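Local atomic coordinates of monoglyceride lipase (Saccharomyces cerevisiae, PDB entry 4ZWN), a protein that hydrolyses monoacylglycerols to free fatty acids and glycerol, with a strong preference for monounsaturated substrates, and also takes part in breaking down fatty acid ethyl esters. Residues 260-264 with 287-291. The protein carries 2 engineered substitutions. Residues are numbered along the deposited sequence; the frame is centred on the assembly and turned at random.
Sequences KDKPV and CPSAD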
loop_
_atom_site.group_PDB
_atom_site.type_symbol
_atom_site.label_atom_id
_atom_site.label_comp_id
_atom_site.label_asym_id
_atom_site.label_seq_id
_atom_site.Cartn_x
_atom_site.Cartn_y
_atom_site.Cartn_z
ATOM N N LYS A 260 -7.587 12.124 15.379
ATOM C CA LYS A 260 -7.402 13.557 15.593
ATOM C C LYS A 260 -5.957 14.017 15.436
ATOM O O LYS A 260 -5.063 13.555 16.147
ATOM C CB LYS A 260 -7.920 13.954 16.981
ATOM C CG LYS A 260 -7.935 15.458 17.237
ATOM C CD LYS A 260 -8.777 15.796 18.458
ATOM C CE LYS A 260 -8.783 17.290 18.740
ATOM N NZ LYS A 260 -7.444 17.785 19.165
ATOM N N ASP A 261 -5.749 14.914 14.476
ATOM C CA ASP A 261 -4.470 15.594 14.276
ATOM C C ASP A 261 -3.293 14.650 14.018
ATOM O O ASP A 261 -2.154 14.961 14.365
ATOM C CB ASP A 261 -4.158 16.486 15.483
ATOM C CG ASP A 261 -5.174 17.604 15.666
ATOM O OD1 ASP A 261 -5.601 18.193 14.650
ATOM O OD2 ASP A 261 -5.545 17.890 16.827
ATOM N N LYS A 262 -3.563 13.499 13.411
ATOM C CA LYS A 262 -2.483 12.613 12.996
ATOM C C LYS A 262 -1.946 13.064 11.644
ATOM O O LYS A 262 -2.722 13.357 10.732
ATOM C CB LYS A 262 -2.955 11.161 12.924
ATOM C CG LYS A 262 -3.185 10.517 14.279
ATOM C CD LYS A 262 -1.882 10.346 15.039
ATOM C CE LYS A 262 -2.118 9.640 16.359
ATOM N NZ LYS A 262 -0.848 9.411 17.093
ATOM N N PRO A 263 -0.613 13.136 11.514
ATOM C CA PRO A 263 0.007 13.577 10.260
ATOM C C PRO A 263 -0.337 12.676 9.073
ATOM O O PRO A 263 -0.221 11.453 9.159
ATOM C CB PRO A 263 1.511 13.535 10.568
ATOM C CG PRO A 263 1.646 12.699 11.785
ATOM C CD PRO A 263 0.383 12.866 12.562
ATOM N N VAL A 264 -0.781 13.295 7.982
ATOM C CA VAL A 264 -1.104 12.580 6.752
ATOM C C VAL A 264 -0.317 13.140 5.589
ATOM O O VAL A 264 -0.126 14.354 5.489
ATOM C CB VAL A 264 -2.601 12.681 6.384
ATOM C CG1 VAL A 264 -3.155 11.304 6.040
ATOM C CG2 VAL A 264 -3.392 13.356 7.485
ATOM N N CYS A 287 -10.003 15.888 4.957
ATOM C CA CYS A 287 -9.291 15.449 6.158
ATOM C C CYS A 287 -9.201 16.566 7.192
ATOM O O CYS A 287 -8.770 17.673 6.877
ATOM C CB CYS A 287 -7.888 14.952 5.800
ATOM S SG CYS A 287 -6.958 14.246 7.186
ATOM N N PRO A 288 -9.611 16.273 8.436
ATOM C CA PRO A 288 -9.683 17.263 9.517
ATOM C C PRO A 288 -8.340 17.535 10.190
ATOM O O PRO A 288 -8.224 18.505 10.938
ATOM C CB PRO A 288 -10.655 16.619 10.506
ATOM C CG PRO A 288 -10.415 15.158 10.334
ATOM C CD PRO A 288 -10.115 14.955 8.866
ATOM N N SER A 289 -7.348 16.689 9.927
ATOM C CA SER A 289 -6.043 16.811 10.571
ATOM C C SER A 289 -5.348 18.125 10.237
ATOM O O SER A 289 -5.488 18.647 9.130
ATOM C CB SER A 289 -5.141 15.644 10.173
ATOM O OG SER A 289 -3.846 15.803 10.725
ATOM N N ALA A 290 -4.595 18.646 11.201
ATOM C CA ALA A 290 -3.854 19.890 11.022
ATOM C C ALA A 290 -2.602 19.673 10.175
ATOM O O ALA A 290 -2.198 20.547 9.408
ATOM C CB ALA A 290 -3.481 20.479 12.367
ATOM N N ASP A 291 -1.996 18.499 10.326
ATOM C CA ASP A 291 -0.803 18.131 9.574
ATOM C C ASP A 291 -1.189 17.205 8.417
ATOM O O ASP A 291 -1.159 15.983 8.551
ATOM C CB ASP A 291 0.214 17.452 10.501
ATOM C CG ASP A 291 1.605 17.357 9.896
ATOM O OD1 ASP A 291 1.756 17.570 8.676
ATOM O OD2 ASP A 291 2.554 17.055 10.650
HETATM O O HOH W 1 1.777 15.599 6.805
#
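Val264 and Asp291 join two loops by a backbone hydrogen bond where the last two parallel strands of the central sheet, 264-269 and 292-297, begin. Val264 N donates to Asp291 O over 2.8 Å, nearly straight at 164°, and Pro263 CA approaches the same oxygen as a CA-H...O contact of 3.2 Å. Two residues back on each segment, a side chain takes over: Ser289 OG, swung anti to its own backbone N (chi1 176°), donates to Lys262 O at 2.7 Å, arriving from above the carbonyl plane. Asp291 N in turn makes a weak hydrogen bond to this hydroxyl, spanning Ala290. Apolar contact is added by Val264 CG2, 3.7 Å from Cys287 SG and also touching Ser289 CB; Phe258 packs on both Val264 and Cys287. Asp291 CB and carboxylate pack against CA and CB of Pro263, with OD2 hydrogen-bonded to NE2 of His327, while a water links OD1 to Val264 O. Asp261, salt-bridged through OD2 to Lys260 NZ, brings OD1 to 3.6 Å from Ala290 N. Helix 277-286 connects the two strands, so the contact starts the parallel pairing of a beta-alpha-beta crossover at the sheet edge of the alpha/beta-hydrolase fold, away from the catalytic residues.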